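Long-range contacts in gamma-glutamyltranspeptidase (Klebsiella pneumoniae subsp. pneumoniae, PDB 5HFT), which catalyses the conversion of oxamate to oxalate in the uric acid degradation pathway: residues A97-G102 with L125-T130; N118-Q122 with E182-P187. One frame throughout, in Å; residues are numbered along the deposited sequence.

Three of the four segments lie on one long connection, without helix or strand, that runs from strand 93-97 to helix 130-144. Contact 1 brings the two ends of this connection together in the buried interior. Contact 2 takes residues 118-122, just before the second half of contact 1, and packs them on helix 180-183 and the turn that leads from it. The centre of contact 1 lies about 11 Å from the centre of the chain, that of contact 2 about 22 Å, and the contact centres are about 18 Å apart. Tyr110 joins them, since its hydroxyl meets Gln122 O and its side chain touches Leu125. Both contacts also meet the second protein chain of the assembly, consistent with the two-subunit build of matured gamma-glutamyltransferases.

Contact 1 (A97-G102 with L125-T130); sequences ASGAAG and LTVAGT
Ala101 and Thr126 form a single beta bridge, their CA atoms 3.8 Å apart, where the two segments run roughly antiparallel. Two backbone hydrogen bonds hold it, Val127 N to Ala100 O and Gly102 N to Leu125 O, each 2.7 Å long. This isolated bridge closes the long connection between strand 93-97 and helix 130-144 without a regular sheet forming.

The same carbonyls take weaker CA-H...O contacts, Thr126 CA reaching Ala100 O at 3.3 Å and Ala101 CA reaching Leu125 O at 3.4 Å. Farther along, Gly99 and Gly129 both turn toward the opposite segment the side that would carry a side chain, so backbone meets backbone there. Asp80 OD1 binds both their N-H groups from outside.

Side-chain carbons pack against the opposite backbone. Val127 puts CG2 beside its own backbone N, anti to the carbonyl carbon, and this methyl rests against Ala100 O. Thr126 CG2 lies 3.9 Å from Ala101 CA, and at the other end Ala97 CB faces Gly129 O at 3.5 Å.

Ala101 makes backbone hydrogen bonds to the second protein chain, Thr126 O takes one from an aromatic side chain of that chain, and Ala100 packs on its backbone. Around this pairing, Ser98 touches strand 80-86 and Val127 touches helix 248-252, while Thr130 opens helix 130-144 and strand 93-97 ends at Ala97.

Contact 2 (N118-Q122 with E182-P187); sequences NRGPQ and ELRHQP
Arg119 NE and Glu182 OE2 make a salt bridge at 3.5 Å, the polar link between the two segments and a long one. The carboxylate comes to the guanidinium obliquely, their planes 60° apart, and the two side chains cross at about a right angle. Glu182 reaches across with an extended chain, and it is exposed, so solvent probably weakens the attraction. Arg119 is held more firmly elsewhere: its NH1 hydrogen-bonds backbone of the second protein chain, once well and once weakly.

Leu183 covers one face of the same guanidinium with CG, and its CD2 is 3.6 Å from Arg119 NH1. That methyl also lies against Arg119 CD, which gives the aliphatic part of the arginine an apolar seat. The arginine chain bends at chi2 (-73°) as it passes over the leucine.

Gln186 works farther along. Its bent chain lays the amide beside the backbone of Gly120 and the root of Arg119, with OE1 3.4 Å from Gly120 CA and NE2 3.3 Å from Arg119 CB. Here the amide packs without a hydrogen bond across the segments. Beyond it Pro121 CG and Pro187 CG touch at 4.2 Å. Gly120 has a positive phi (89°), a conformation most readily adopted by glycine.

Residues Leu183 to Gln186 form a type I beta turn, closed by Gln186 N to Leu183 O, that starts in the C-terminal part of helix 180-183 and lies ahead of helix 189-193. Pro121 also touches Met244, in the loop between helices 230-242 and 248-252, so the contact lays the long connection before helix 130-144 against this helical region, with the second chain alongside.

Contact 1 (A97-G102 with L125-T130)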
# COMPACT_ATOMS: atom_id res chain seq x y z
N ALA A 97 -2.98 -1.74 -9.39
CA ALA A 97 -1.81 -2.36 -10.01
C ALA A 97 -1.57 -3.74 -9.43
O ALA A 97 -0.49 -4.04 -8.94
CB ALA A 97 -0.59 -1.45 -9.85
N SER A 98 -2.58 -4.61 -9.45
CA SER A 98 -2.45 -5.95 -8.92
C SER A 98 -2.54 -6.98 -10.04
O SER A 98 -3.37 -6.87 -10.94
CB SER A 98 -3.50 -6.22 -7.83
OG SER A 98 -4.80 -6.32 -8.37
N GLY A 99 -1.68 -7.99 -9.98
CA GLY A 99 -1.57 -8.95 -11.06
C GLY A 99 -2.54 -10.11 -10.96
O GLY A 99 -3.05 -10.44 -9.90
N ALA A 100 -2.78 -10.73 -12.11
CA ALA A 100 -3.68 -11.87 -12.21
C ALA A 100 -2.93 -13.19 -12.03
O ALA A 100 -1.71 -13.26 -12.16
CB ALA A 100 -4.41 -11.84 -13.55
N ALA A 101 -3.69 -14.25 -11.73
CA ALA A 101 -3.12 -15.59 -11.67
C ALA A 101 -2.40 -15.92 -12.97
O ALA A 101 -2.74 -15.40 -14.04
CB ALA A 101 -4.20 -16.63 -11.38
N GLY A 102 -1.41 -16.80 -12.88
CA GLY A 102 -0.67 -17.18 -14.07
C GLY A 102 -1.48 -18.10 -14.97
O GLY A 102 -2.40 -18.80 -14.55
N LEU A 125 1.66 -17.56 -7.45
CA LEU A 125 0.83 -17.87 -8.61
C LEU A 125 0.23 -16.64 -9.32
O LEU A 125 -0.16 -16.76 -10.49
CB LEU A 125 -0.31 -18.81 -8.20
CG LEU A 125 -1.56 -18.24 -7.52
CD1 LEU A 125 -2.59 -19.33 -7.28
CD2 LEU A 125 -1.24 -17.50 -6.22
N THR A 126 0.14 -15.46 -8.67
CA THR A 126 -0.36 -14.26 -9.35
C THR A 126 0.79 -13.33 -9.72
O THR A 126 1.86 -13.34 -9.10
CB THR A 126 -1.36 -13.47 -8.52
OG1 THR A 126 -0.68 -12.88 -7.41
CG2 THR A 126 -2.52 -14.33 -8.04
N VAL A 127 0.55 -12.54 -10.77
CA VAL A 127 1.54 -11.59 -11.30
C VAL A 127 1.76 -10.42 -10.33
O VAL A 127 0.90 -10.10 -9.49
CB VAL A 127 1.05 -11.10 -12.68
CG1 VAL A 127 1.91 -9.97 -13.25
CG2 VAL A 127 0.95 -12.26 -13.65
N ALA A 128 2.94 -9.81 -10.40
CA ALA A 128 3.32 -8.71 -9.52
C ALA A 128 3.04 -7.37 -10.19
O ALA A 128 3.57 -7.09 -11.27
CB ALA A 128 4.80 -8.84 -9.15
N GLY A 129 2.23 -6.53 -9.55
CA GLY A 129 1.72 -5.36 -10.23
C GLY A 129 2.35 -3.99 -10.00
O GLY A 129 2.26 -3.15 -10.90
N THR A 130 2.98 -3.74 -8.84
CA THR A 130 3.40 -2.39 -8.49
C THR A 130 4.11 -1.70 -9.63
O THR A 130 3.83 -0.54 -9.96
CB THR A 130 4.34 -2.34 -7.28
OG1 THR A 130 5.25 -3.46 -7.24
CG2 THR A 130 3.59 -2.18 -6.00

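Contact 2 (N118-Q122 with E182-P187)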
# COMPACT_ATOMS: atom_id res chain seq x y z
N ASN A 118 0.82 -21.79 1.04
CA ASN A 118 1.19 -20.42 1.41
C ASN A 118 2.59 -20.09 0.97
O ASN A 118 2.85 -18.98 0.51
CB ASN A 118 1.12 -20.23 2.92
CG ASN A 118 -0.24 -20.50 3.47
OD1 ASN A 118 -1.24 -20.15 2.86
ND2 ASN A 118 -0.29 -21.12 4.65
N ARG A 119 3.50 -21.04 1.06
CA ARG A 119 4.88 -20.84 0.65
C ARG A 119 5.21 -21.80 -0.50
O ARG A 119 4.40 -22.63 -0.88
CB ARG A 119 5.82 -21.01 1.85
CG ARG A 119 5.18 -20.54 3.18
CD ARG A 119 5.09 -18.99 3.31
NE ARG A 119 4.76 -18.57 4.68
CZ ARG A 119 5.07 -17.40 5.23
NH1 ARG A 119 5.74 -16.47 4.54
NH2 ARG A 119 4.71 -17.14 6.49
N GLY A 120 6.39 -21.64 -1.07
CA GLY A 120 6.81 -22.45 -2.19
C GLY A 120 6.41 -21.85 -3.53
O GLY A 120 5.58 -20.94 -3.62
N PRO A 121 7.01 -22.38 -4.61
CA PRO A 121 6.71 -21.86 -5.96
C PRO A 121 5.24 -21.91 -6.35
O PRO A 121 4.84 -21.15 -7.25
CB PRO A 121 7.55 -22.77 -6.87
CG PRO A 121 8.67 -23.23 -5.99
CD PRO A 121 8.09 -23.38 -4.61
N GLN A 122 4.44 -22.77 -5.74
CA GLN A 122 3.02 -22.85 -6.08
C GLN A 122 2.19 -21.75 -5.43
O GLN A 122 1.05 -21.53 -5.84
CB GLN A 122 2.47 -24.22 -5.68
N GLU A 182 10.42 -21.91 8.72
CA GLU A 182 9.48 -22.27 7.67
C GLU A 182 10.00 -21.91 6.28
O GLU A 182 9.98 -22.75 5.37
CB GLU A 182 8.15 -21.56 7.96
CG GLU A 182 7.21 -21.35 6.80
CD GLU A 182 5.84 -20.88 7.28
OE1 GLU A 182 5.80 -20.02 8.19
OE2 GLU A 182 4.81 -21.38 6.75
N LEU A 183 10.54 -20.70 6.11
CA LEU A 183 11.10 -20.22 4.85
C LEU A 183 12.58 -20.56 4.65
O LEU A 183 13.16 -20.16 3.64
CB LEU A 183 10.93 -18.71 4.75
CG LEU A 183 9.51 -18.13 4.92
CD1 LEU A 183 9.57 -16.63 5.08
CD2 LEU A 183 8.60 -18.48 3.76
N ARG A 184 13.22 -21.26 5.60
CA ARG A 184 14.66 -21.48 5.51
C ARG A 184 15.05 -22.14 4.18
O ARG A 184 16.15 -21.89 3.66
CB ARG A 184 15.12 -22.34 6.68
CG ARG A 184 16.59 -22.58 6.74
CD ARG A 184 16.93 -23.51 7.88
NE ARG A 184 17.48 -22.79 9.02
CZ ARG A 184 16.89 -22.77 10.22
NH1 ARG A 184 17.44 -22.08 11.21
NH2 ARG A 184 15.77 -23.45 10.43
N HIS A 185 14.20 -23.01 3.65
CA HIS A 185 14.58 -23.85 2.52
C HIS A 185 14.06 -23.38 1.17
O HIS A 185 14.42 -23.97 0.14
CB HIS A 185 14.10 -25.28 2.79
CG HIS A 185 14.94 -25.99 3.81
ND1 HIS A 185 16.30 -26.20 3.64
CD2 HIS A 185 14.63 -26.51 5.02
CE1 HIS A 185 16.78 -26.82 4.70
NE2 HIS A 185 15.79 -27.01 5.55
N GLN A 186 13.26 -22.30 1.13
CA GLN A 186 12.63 -21.87 -0.11
C GLN A 186 13.66 -21.37 -1.13
O GLN A 186 14.72 -20.86 -0.76
CB GLN A 186 11.60 -20.79 0.16
CG GLN A 186 10.58 -21.19 1.16
CD GLN A 186 9.62 -22.19 0.61
OE1 GLN A 186 9.74 -22.61 -0.54
NE2 GLN A 186 8.65 -22.59 1.42
N PRO A 187 13.37 -21.50 -2.42
CA PRO A 187 14.36 -21.13 -3.43
C PRO A 187 14.75 -19.67 -3.28
O PRO A 187 13.91 -18.78 -3.36
CB PRO A 187 13.64 -21.38 -4.76
CG PRO A 187 12.49 -22.22 -4.43
CD PRO A 187 12.09 -21.90 -3.03